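Local coordinates for fanconi-associated nuclease 1 homolog (PDB 5Y7Q), which is a Fanconi-associated nuclease homologue with a VRR-NUC domain, modelled here with bound nucleic acid, at residues Glu456-Tyr467 with Ala505-Leu516; Arg523-Gln531 with Tyr539-Pro547. One frame throughout, in Å; residues are numbered along the deposited sequence.

The two contacts follow each other along the chain, contact 1 closing before contact 2 opens, and their centres lie 22 Å apart. Contact 1 packs the end of helix 452-460 and the turn after it on helix 505-517; contact 2 pairs strands 529-533 and 538-545, a hairpin in the five-stranded mixed sheet. Helix 505-517 joins them, with segment 456-467 on one side and the hairpin on another: His507 ND1 lies 2.8 Å from Tyr539 OH, Trp511 CH2 3.6 Å from Met541 CE, and Leu515 CD1 packs against Arg523 CA. Contact 2 comes within about 5 Å, nearest atoms, of the bound nucleic acid, and contact 1 within about 13 Å.

Contact 1 of 2, residues Glu456-Tyr467 with Ala505-Leu516; sequences EACLGRLEDGSY and AAHLRAWFERLL
Ala505, in the first turn of helix 505-517, packs against the turn that follows helix 452-460: its CB lies 3.5 Å from Leu462 O and also touches CE1 of Tyr467. The two backbones come close here, with the CA atoms of Leu462 and Ala505 5.6 Å apart. One turn on, Leu508 CD1 touches both Leu462 CD2, at 3.8 Å, and CE2 of Tyr467, and the side chains of the two leucines cross at about a right angle. Leu462 CD2 in turn lies over one face of the Tyr467 ring, offset toward its rim.

Arg509 buries the most surface. Leu462 CD1 packs on its CB, 3.8 Å away. Its chain leaves with CG anti to the backbone N (chi1 168°) and then bends at chi2 and chi3, which carries the guanidinium across to two glutamates. NH1 donates to the syn lone pair of Glu456 OE2 at 2.6 Å, a salt bridge whose acceptor is tilted from the guanidinium plane, and Leu459 CB lies at the same group's edge. Glu463 OE2 sits over one face, 3.2 Å from NH2, so this second bridge rests on charge alone. Glu456, Arg509 and Glu463 thus form a salt-bridge network.

Phe512 meets Leu459 CD2 at the edge of its ring, CD2 to CD2 3.9 Å. Glu513 brings OE2 near Leu459 CD1, although its carboxylate is salt-bridged to Arg448.

Beyond the contact, Phe512 packs edge-to-face on Phe415 of helix 409-418, and Arg448 of helix 447-450 touches both Glu456 and Leu516, while Trp511 and Ala510 pack on Phe561 of helix 553-564.

Contact 2 of 2, residues Arg523-Gln531 with Tyr539-Pro547; sequences RAGLPDLIQ and YRMVEVKGP
Leu529 pairs with Val542, Ile530 with Met541 and Gln531 with Arg540, an antiparallel ladder in which the strand axes run at 153°. The first and last are hydrogen-bonded pairs: Leu529 N reaches Val542 O and Val542 N returns to Leu529 O, both at 2.9 Å, while Gln531 N to Arg540 O (2.8 Å) is the straightest bond, 172° at the hydrogen. Between them Ile530 and Met541 form a non-hydrogen-bonded pair with CA atoms 4.2 Å apart.

On the face of that middle pair, Ile530 and Met541 run alongside each other in the same direction, with Ile530 CD1 3.8 Å from Met541 CE; the isoleucine methyl also meets Tyr539 CD2. Pro527 CG rests on Met541 CB. On the other face Leu529 CD1 packs against Val544 CG2, and the extended chain of Gln531 runs beside Arg540.

Where the ladder ends, side chains take over the backbone bonding. Asp528 N donates to Glu543 OE1 at 2.9 Å, met nearly along its C-O axis. Asp528, with CG beside its own backbone N (chi1 -62°), turns OD2 to Val544 N, 2.8 Å away. This brings two acidic groups together, Asp528 OD2 lying 3.1 Å from Glu543 OE2. The latter oxygen forms a salt bridge with Lys545 NZ, which is also hydrogen-bonded to Arg550 O.

Pro527-Asp528 followed across the hairpin by Glu543-Val544-Lys545 is the signature of the PD-(D/E)XK nuclease fold, to which VRR-NUC domains belong.

Contact 1 of 2, residues Glu456-Tyr467 with Ala505-Leu516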
loop_
_atom_site.group_PDB
_atom_site.type_symbol
_atom_site.label_atom_id
_atom_site.label_comp_id
_atom_site.label_asym_id
_atom_site.label_seq_id
_atom_site.Cartn_x
_atom_site.Cartn_y
_atom_site.Cartn_z
ATOM N N GLU A 456 14.449 21.443 10.477
ATOM C CA GLU A 456 14.638 22.883 10.476
ATOM C C GLU A 456 15.972 23.272 9.853
ATOM O O GLU A 456 16.112 24.400 9.365
ATOM C CB GLU A 456 14.508 23.446 11.893
ATOM C CG GLU A 456 14.063 24.913 11.899
ATOM C CD GLU A 456 13.098 25.243 10.749
ATOM O OE1 GLU A 456 11.964 24.711 10.730
ATOM O OE2 GLU A 456 13.484 26.029 9.855
ATOM N N ALA A 457 16.950 22.371 9.850
ATOM C CA ALA A 457 18.094 22.556 8.973
ATOM C C ALA A 457 17.626 22.636 7.520
ATOM O O ALA A 457 17.758 23.690 6.892
ATOM C CB ALA A 457 19.112 21.438 9.169
ATOM N N CYS A 458 17.047 21.547 6.988
ATOM C CA CYS A 458 16.752 21.478 5.556
ATOM C C CYS A 458 15.801 22.589 5.132
ATOM O O CYS A 458 16.089 23.347 4.196
ATOM C CB CYS A 458 16.163 20.114 5.199
ATOM S SG CYS A 458 17.362 18.761 5.021
ATOM N N LEU A 459 14.661 22.699 5.815
ATOM C CA LEU A 459 13.716 23.772 5.519
ATOM C C LEU A 459 14.365 25.143 5.633
ATOM O O LEU A 459 13.985 26.076 4.909
ATOM C CB LEU A 459 12.530 23.684 6.466
ATOM C CG LEU A 459 11.729 22.403 6.380
ATOM C CD1 LEU A 459 10.616 22.497 7.386
ATOM C CD2 LEU A 459 11.196 22.227 4.961
ATOM N N GLY A 460 15.339 25.281 6.540
ATOM C CA GLY A 460 16.054 26.531 6.680
ATOM C C GLY A 460 16.639 27.030 5.378
ATOM O O GLY A 460 16.616 28.232 5.115
ATOM N N ARG A 461 17.121 26.121 4.519
ATOM C CA ARG A 461 17.731 26.571 3.268
ATOM C C ARG A 461 16.770 27.392 2.416
ATOM O O ARG A 461 17.213 28.010 1.440
ATOM C CB ARG A 461 18.247 25.394 2.435
ATOM C CG ARG A 461 18.995 24.329 3.221
ATOM C CD ARG A 461 19.754 23.357 2.317
ATOM N NE ARG A 461 21.139 23.782 2.130
ATOM C CZ ARG A 461 22.119 22.992 1.699
ATOM N NH1 ARG A 461 21.872 21.716 1.406
ATOM N NH2 ARG A 461 23.352 23.481 1.569
ATOM N N LEU A 462 15.477 27.414 2.760
ATOM C CA LEU A 462 14.531 28.278 2.073
ATOM C C LEU A 462 14.701 29.757 2.444
ATOM O O LEU A 462 14.317 30.628 1.653
ATOM C CB LEU A 462 13.104 27.819 2.380
ATOM C CG LEU A 462 12.558 26.472 1.904
ATOM C CD1 LEU A 462 11.239 26.176 2.597
ATOM C CD2 LEU A 462 12.360 26.446 0.400
ATOM N N GLU A 463 15.261 30.060 3.626
ATOM C CA GLU A 463 15.404 31.442 4.088
ATOM C C GLU A 463 16.609 32.136 3.447
ATOM O O GLU A 463 16.524 33.314 3.073
ATOM C CB GLU A 463 15.498 31.474 5.618
ATOM C CG GLU A 463 14.534 30.495 6.326
ATOM C CD GLU A 463 13.040 30.760 6.046
ATOM O OE1 GLU A 463 12.496 31.703 6.652
ATOM O OE2 GLU A 463 12.401 30.025 5.247
ATOM N N ASP A 464 17.734 31.435 3.311
ATOM C CA ASP A 464 18.816 31.885 2.444
ATOM C C ASP A 464 18.501 31.476 1.007
ATOM O O ASP A 464 17.393 31.035 0.683
ATOM C CB ASP A 464 20.145 31.318 2.914
ATOM C CG ASP A 464 19.970 30.188 3.884
ATOM O OD1 ASP A 464 19.048 30.276 4.724
ATOM O OD2 ASP A 464 20.747 29.213 3.810
ATOM N N GLY A 465 19.471 31.631 0.105
ATOM C CA GLY A 465 19.214 31.247 -1.273
ATOM C C GLY A 465 19.439 29.781 -1.563
ATOM O O GLY A 465 18.903 29.263 -2.553
ATOM N N SER A 466 20.170 29.096 -0.680
ATOM C CA SER A 466 20.811 27.827 -0.984
ATOM C C SER A 466 19.840 26.707 -1.359
ATOM O O SER A 466 20.297 25.651 -1.814
ATOM C CB SER A 466 21.643 27.411 0.221
ATOM O OG SER A 466 20.906 27.677 1.398
ATOM N N TYR A 467 18.530 26.896 -1.189
ATOM C CA TYR A 467 17.618 25.777 -1.388
ATOM C C TYR A 467 17.564 25.336 -2.849
ATOM O O TYR A 467 17.468 24.134 -3.131
ATOM C CB TYR A 467 16.226 26.119 -0.858
ATOM C CG TYR A 467 15.385 27.024 -1.731
ATOM C CD1 TYR A 467 15.493 28.423 -1.649
ATOM C CD2 TYR A 467 14.445 26.488 -2.606
ATOM C CE1 TYR A 467 14.710 29.237 -2.433
ATOM C CE2 TYR A 467 13.664 27.294 -3.394
ATOM C CZ TYR A 467 13.802 28.669 -3.308
ATOM O OH TYR A 467 13.012 29.463 -4.107
ATOM N N ALA A 505 9.763 31.110 -2.074
ATOM C CA ALA A 505 10.244 30.288 -0.971
ATOM C C ALA A 505 9.254 30.244 0.181
ATOM O O ALA A 505 9.109 29.196 0.817
ATOM C CB ALA A 505 11.592 30.800 -0.476
ATOM N N ALA A 506 8.547 31.345 0.449
ATOM C CA ALA A 506 7.614 31.361 1.571
ATOM C C ALA A 506 6.414 30.463 1.313
ATOM O O ALA A 506 5.918 29.802 2.233
ATOM C CB ALA A 506 7.161 32.783 1.868
ATOM N N HIS A 507 5.935 30.415 0.068
ATOM C CA HIS A 507 4.927 29.419 -0.283
ATOM C C HIS A 507 5.461 28.006 -0.092
ATOM O O HIS A 507 4.747 27.129 0.411
ATOM C CB HIS A 507 4.460 29.609 -1.723
ATOM C CG HIS A 507 3.711 30.879 -1.948
ATOM N ND1 HIS A 507 3.279 31.278 -3.195
ATOM C CD2 HIS A 507 3.334 31.853 -1.086
ATOM C CE1 HIS A 507 2.662 32.441 -3.087
ATOM N NE2 HIS A 507 2.679 32.810 -1.818
ATOM N N LEU A 508 6.709 27.763 -0.504
ATOM C CA LEU A 508 7.292 26.444 -0.308
ATOM C C LEU A 508 7.293 26.073 1.158
ATOM O O LEU A 508 6.880 24.972 1.526
ATOM C CB LEU A 508 8.712 26.392 -0.851
ATOM C CG LEU A 508 8.806 26.217 -2.356
ATOM C CD1 LEU A 508 10.183 25.731 -2.677
ATOM C CD2 LEU A 508 7.770 25.258 -2.825
ATOM N N ARG A 509 7.735 26.986 2.010
ATOM C CA ARG A 509 7.699 26.711 3.438
ATOM C C ARG A 509 6.278 26.430 3.905
ATOM O O ARG A 509 6.047 25.472 4.647
ATOM C CB ARG A 509 8.308 27.875 4.219
ATOM C CG ARG A 509 8.051 27.806 5.692
ATOM C CD ARG A 509 9.229 28.353 6.431
ATOM N NE ARG A 509 10.217 27.313 6.714
ATOM C CZ ARG A 509 11.301 27.511 7.457
ATOM N NH1 ARG A 509 12.147 26.520 7.674
ATOM N NH2 ARG A 509 11.537 28.710 7.987
ATOM N N ALA A 510 5.308 27.241 3.475
ATOM C CA ALA A 510 3.933 27.025 3.920
ATOM C C ALA A 510 3.461 25.612 3.566
ATOM O O ALA A 510 3.035 24.840 4.438
ATOM C CB ALA A 510 3.018 28.089 3.317
ATOM N N TRP A 511 3.567 25.244 2.288
ATOM C CA TRP A 511 3.171 23.906 1.867
ATOM C C TRP A 511 3.918 22.833 2.646
ATOM O O TRP A 511 3.312 21.886 3.152
ATOM C CB TRP A 511 3.405 23.735 0.367
ATOM C CG TRP A 511 2.607 24.661 -0.443
ATOM C CD1 TRP A 511 1.364 25.161 -0.143
ATOM C CD2 TRP A 511 2.993 25.257 -1.673
ATOM N NE1 TRP A 511 0.951 26.028 -1.130
ATOM C CE2 TRP A 511 1.936 26.107 -2.080
ATOM C CE3 TRP A 511 4.131 25.168 -2.470
ATOM C CZ2 TRP A 511 1.985 26.844 -3.255
ATOM C CZ3 TRP A 511 4.176 25.900 -3.641
ATOM C CH2 TRP A 511 3.110 26.729 -4.023
ATOM N N PHE A 512 5.239 22.970 2.761
ATOM C CA PHE A 512 6.055 21.914 3.364
ATOM C C PHE A 512 5.676 21.681 4.822
ATOM O O PHE A 512 5.609 20.532 5.287
ATOM C CB PHE A 512 7.539 22.265 3.228
ATOM C CG PHE A 512 8.043 22.201 1.810
ATOM C CD1 PHE A 512 7.202 21.784 0.775
ATOM C CD2 PHE A 512 9.349 22.524 1.511
ATOM C CE1 PHE A 512 7.647 21.719 -0.539
ATOM C CE2 PHE A 512 9.806 22.442 0.200
ATOM C CZ PHE A 512 8.958 22.047 -0.825
ATOM N N GLU A 513 5.395 22.757 5.557
ATOM C CA GLU A 513 4.959 22.589 6.935
ATOM C C GLU A 513 3.565 21.981 7.006
ATOM O O GLU A 513 3.275 21.210 7.932
ATOM C CB GLU A 513 5.010 23.927 7.671
ATOM C CG GLU A 513 5.487 23.824 9.115
ATOM C CD GLU A 513 6.974 24.128 9.273
ATOM O OE1 GLU A 513 7.401 25.262 8.950
ATOM O OE2 GLU A 513 7.714 23.222 9.718
ATOM N N ARG A 514 2.694 22.287 6.039
ATOM C CA ARG A 514 1.372 21.660 6.061
ATOM C C ARG A 514 1.472 20.155 5.837
ATOM O O ARG A 514 0.792 19.371 6.513
ATOM C CB ARG A 514 0.448 22.290 5.016
ATOM C CG ARG A 514 -1.014 21.840 5.149
ATOM C CD ARG A 514 -1.923 22.505 4.126
ATOM N NE ARG A 514 -2.891 21.569 3.557
ATOM C CZ ARG A 514 -4.131 21.389 4.005
ATOM N NH1 ARG A 514 -4.589 22.086 5.054
ATOM N NH2 ARG A 514 -4.914 20.500 3.394
ATOM N N LEU A 515 2.313 19.734 4.889
ATOM C CA LEU A 515 2.519 18.308 4.651
ATOM C C LEU A 515 3.074 17.612 5.892
ATOM O O LEU A 515 2.535 16.586 6.335
ATOM C CB LEU A 515 3.453 18.125 3.459
ATOM C CG LEU A 515 3.720 16.682 3.060
ATOM C CD1 LEU A 515 2.408 15.890 2.967
ATOM C CD2 LEU A 515 4.458 16.679 1.744
ATOM N N LEU A 516 4.147 18.168 6.474
ATOM C CA LEU A 516 4.733 17.577 7.679
ATOM C C LEU A 516 3.710 17.423 8.790
ATOM O O LEU A 516 3.731 16.424 9.518
ATOM C CB LEU A 516 5.898 18.419 8.193
ATOM C CG LEU A 516 7.277 18.063 7.645
ATOM C CD1 LEU A 516 8.332 18.864 8.403
ATOM C CD2 LEU A 516 7.560 16.561 7.711
#

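Contact 2 of 2, residues Arg523-Gln531 with Tyr539-Pro547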
loop_
_atom_site.group_PDB
_atom_site.type_symbol
_atom_site.label_atom_id
_atom_site.label_comp_id
_atom_site.label_asym_id
_atom_site.label_seq_id
_atom_site.Cartn_x
_atom_site.Cartn_y
_atom_site.Cartn_z
ATOM N N ARG A 523 -0.943 14.640 1.796
ATOM C CA ARG A 523 -0.086 14.497 0.630
ATOM C C ARG A 523 -0.863 14.512 -0.671
ATOM O O ARG A 523 -0.241 14.650 -1.725
ATOM C CB ARG A 523 0.743 13.224 0.723
ATOM C CG ARG A 523 -0.061 11.986 0.987
ATOM C CD ARG A 523 0.833 10.916 1.518
ATOM N NE ARG A 523 1.952 10.646 0.621
ATOM C CZ ARG A 523 2.841 9.677 0.823
ATOM N NH1 ARG A 523 2.741 8.879 1.898
ATOM N NH2 ARG A 523 3.830 9.513 -0.047
ATOM N N ALA A 524 -2.191 14.411 -0.624
ATOM C CA ALA A 524 -3.040 14.421 -1.808
ATOM C C ALA A 524 -4.014 15.597 -1.782
ATOM O O ALA A 524 -4.282 16.191 -0.733
ATOM C CB ALA A 524 -3.833 13.123 -1.931
ATOM N N GLY A 525 -4.546 15.925 -2.959
ATOM C CA GLY A 525 -5.563 16.959 -3.086
ATOM C C GLY A 525 -5.117 18.267 -3.717
ATOM O O GLY A 525 -5.944 19.173 -3.878
ATOM N N LEU A 526 -3.854 18.393 -4.088
ATOM C CA LEU A 526 -3.386 19.611 -4.714
ATOM C C LEU A 526 -3.934 19.710 -6.138
ATOM O O LEU A 526 -4.270 18.694 -6.752
ATOM C CB LEU A 526 -1.859 19.651 -4.726
ATOM C CG LEU A 526 -1.134 19.908 -3.398
ATOM C CD1 LEU A 526 -1.387 18.828 -2.347
ATOM C CD2 LEU A 526 0.338 20.024 -3.629
ATOM N N PRO A 527 -4.042 20.927 -6.678
ATOM C CA PRO A 527 -4.681 21.118 -7.983
ATOM C C PRO A 527 -4.039 20.318 -9.110
ATOM O O PRO A 527 -2.834 20.077 -9.125
ATOM C CB PRO A 527 -4.519 22.620 -8.219
ATOM C CG PRO A 527 -4.561 23.178 -6.850
ATOM C CD PRO A 527 -3.762 22.219 -6.033
ATOM N N ASP A 528 -4.872 19.944 -10.086
ATOM C CA ASP A 528 -4.404 19.145 -11.217
ATOM C C ASP A 528 -3.217 19.800 -11.891
ATOM O O ASP A 528 -2.192 19.151 -12.133
ATOM C CB ASP A 528 -5.523 18.943 -12.246
ATOM C CG ASP A 528 -6.725 18.180 -11.694
ATOM O OD1 ASP A 528 -6.549 17.125 -11.026
ATOM O OD2 ASP A 528 -7.865 18.629 -11.956
ATOM N N LEU A 529 -3.335 21.091 -12.196
ATOM C CA LEU A 529 -2.404 21.750 -13.091
ATOM C C LEU A 529 -1.664 22.863 -12.375
ATOM O O LEU A 529 -2.110 23.413 -11.360
ATOM C CB LEU A 529 -3.106 22.346 -14.315
ATOM C CG LEU A 529 -3.990 21.491 -15.207
ATOM C CD1 LEU A 529 -4.501 22.367 -16.336
ATOM C CD2 LEU A 529 -3.267 20.298 -15.765
ATOM N N ILE A 530 -0.534 23.216 -12.953
ATOM C CA ILE A 530 0.191 24.396 -12.538
ATOM C C ILE A 530 0.728 25.090 -13.798
ATOM O O ILE A 530 1.266 24.441 -14.704
ATOM C CB ILE A 530 1.304 24.009 -11.542
ATOM C CG1 ILE A 530 1.960 25.279 -10.955
ATOM C CG2 ILE A 530 2.304 23.006 -12.210
ATOM C CD1 ILE A 530 2.790 25.076 -9.665
ATOM N N GLN A 531 0.542 26.396 -13.895
ATOM C CA GLN A 531 1.051 27.114 -15.048
ATOM C C GLN A 531 2.042 28.178 -14.596
ATOM O O GLN A 531 1.877 28.806 -13.540
ATOM C CB GLN A 531 -0.069 27.729 -15.912
ATOM C CG GLN A 531 -1.373 28.058 -15.233
ATOM C CD GLN A 531 -2.210 29.018 -16.078
ATOM O OE1 GLN A 531 -1.887 29.275 -17.244
ATOM N NE2 GLN A 531 -3.273 29.566 -15.491
ATOM N N TYR A 539 3.179 32.081 -11.063
ATOM C CA TYR A 539 2.537 30.782 -11.177
ATOM C C TYR A 539 1.075 30.903 -10.795
ATOM O O TYR A 539 0.668 31.820 -10.080
ATOM C CB TYR A 539 3.217 29.715 -10.302
ATOM C CG TYR A 539 2.791 29.724 -8.853
ATOM C CD1 TYR A 539 3.236 30.704 -7.985
ATOM C CD2 TYR A 539 1.955 28.743 -8.348
ATOM C CE1 TYR A 539 2.856 30.720 -6.664
ATOM C CE2 TYR A 539 1.569 28.752 -7.010
ATOM C CZ TYR A 539 2.021 29.748 -6.173
ATOM O OH TYR A 539 1.652 29.772 -4.841
ATOM N N ARG A 540 0.287 29.962 -11.306
ATOM C CA ARG A 540 -1.064 29.743 -10.813
ATOM C C ARG A 540 -1.372 28.254 -10.910
ATOM O O ARG A 540 -1.033 27.628 -11.910
ATOM C CB ARG A 540 -2.082 30.547 -11.612
ATOM C CG ARG A 540 -3.485 30.209 -11.246
ATOM C CD ARG A 540 -4.535 31.069 -11.936
ATOM N NE ARG A 540 -4.552 30.877 -13.381
ATOM C CZ ARG A 540 -5.587 31.196 -14.141
ATOM N NH1 ARG A 540 -6.665 31.698 -13.571
ATOM N NH2 ARG A 540 -5.546 31.007 -15.456
ATOM N N MET A 541 -2.014 27.700 -9.880
ATOM C CA MET A 541 -2.495 26.322 -9.875
ATOM C C MET A 541 -3.956 26.288 -10.269
ATOM O O MET A 541 -4.739 27.155 -9.862
ATOM C CB MET A 541 -2.365 25.683 -8.498
ATOM C CG MET A 541 -0.956 25.455 -8.090
ATOM S SD MET A 541 -0.807 25.137 -6.331
ATOM C CE MET A 541 0.961 25.027 -6.324
ATOM N N VAL A 542 -4.330 25.265 -11.026
ATOM C CA VAL A 542 -5.687 25.148 -11.543
ATOM C C VAL A 542 -6.197 23.734 -11.299
ATOM O O VAL A 542 -5.666 22.770 -11.864
ATOM C CB VAL A 542 -5.751 25.495 -13.042
ATOM C CG1 VAL A 542 -7.190 25.443 -13.529
ATOM C CG2 VAL A 542 -5.091 26.898 -13.328
ATOM N N GLU A 543 -7.227 23.610 -10.475
ATOM C CA GLU A 543 -7.975 22.368 -10.391
ATOM C C GLU A 543 -8.985 22.309 -11.533
ATOM O O GLU A 543 -9.771 23.244 -11.721
ATOM C CB GLU A 543 -8.683 22.259 -9.038
ATOM C CG GLU A 543 -9.534 21.004 -8.870
ATOM C CD GLU A 543 -8.741 19.701 -9.011
ATOM O OE1 GLU A 543 -7.492 19.733 -8.902
ATOM O OE2 GLU A 543 -9.378 18.638 -9.232
ATOM N N VAL A 544 -8.963 21.211 -12.297
ATOM C CA VAL A 544 -9.844 21.023 -13.449
ATOM C C VAL A 544 -11.057 20.176 -13.063
ATOM O O VAL A 544 -10.923 19.153 -12.384
ATOM C CB VAL A 544 -9.073 20.376 -14.610
ATOM C CG1 VAL A 544 -10.007 20.033 -15.729
ATOM C CG2 VAL A 544 -7.999 21.322 -15.109
ATOM N N LYS A 545 -12.247 20.605 -13.489
ATOM C CA LYS A 545 -13.481 19.863 -13.250
ATOM C C LYS A 545 -14.304 19.792 -14.530
ATOM O O LYS A 545 -14.797 20.818 -15.013
ATOM C CB LYS A 545 -14.300 20.504 -12.119
ATOM C CG LYS A 545 -13.723 20.263 -10.716
ATOM C CD LYS A 545 -13.534 18.773 -10.449
ATOM C CE LYS A 545 -12.660 18.505 -9.235
ATOM N NZ LYS A 545 -12.433 17.041 -9.060
ATOM N N GLY A 546 -14.477 18.575 -15.059
ATOM C CA GLY A 546 -15.336 18.359 -16.202
ATOM C C GLY A 546 -16.789 18.287 -15.799
ATOM O O GLY A 546 -17.152 18.442 -14.626
ATOM N N PRO A 547 -17.662 18.069 -16.785
ATOM C CA PRO A 547 -19.069 17.815 -16.454
ATOM C C PRO A 547 -19.165 16.580 -15.561
ATOM O O PRO A 547 -18.442 15.595 -15.751
ATOM C CB PRO A 547 -19.731 17.596 -17.819
ATOM C CG PRO A 547 -18.783 18.112 -18.812
ATOM C CD PRO A 547 -17.409 17.981 -18.232
#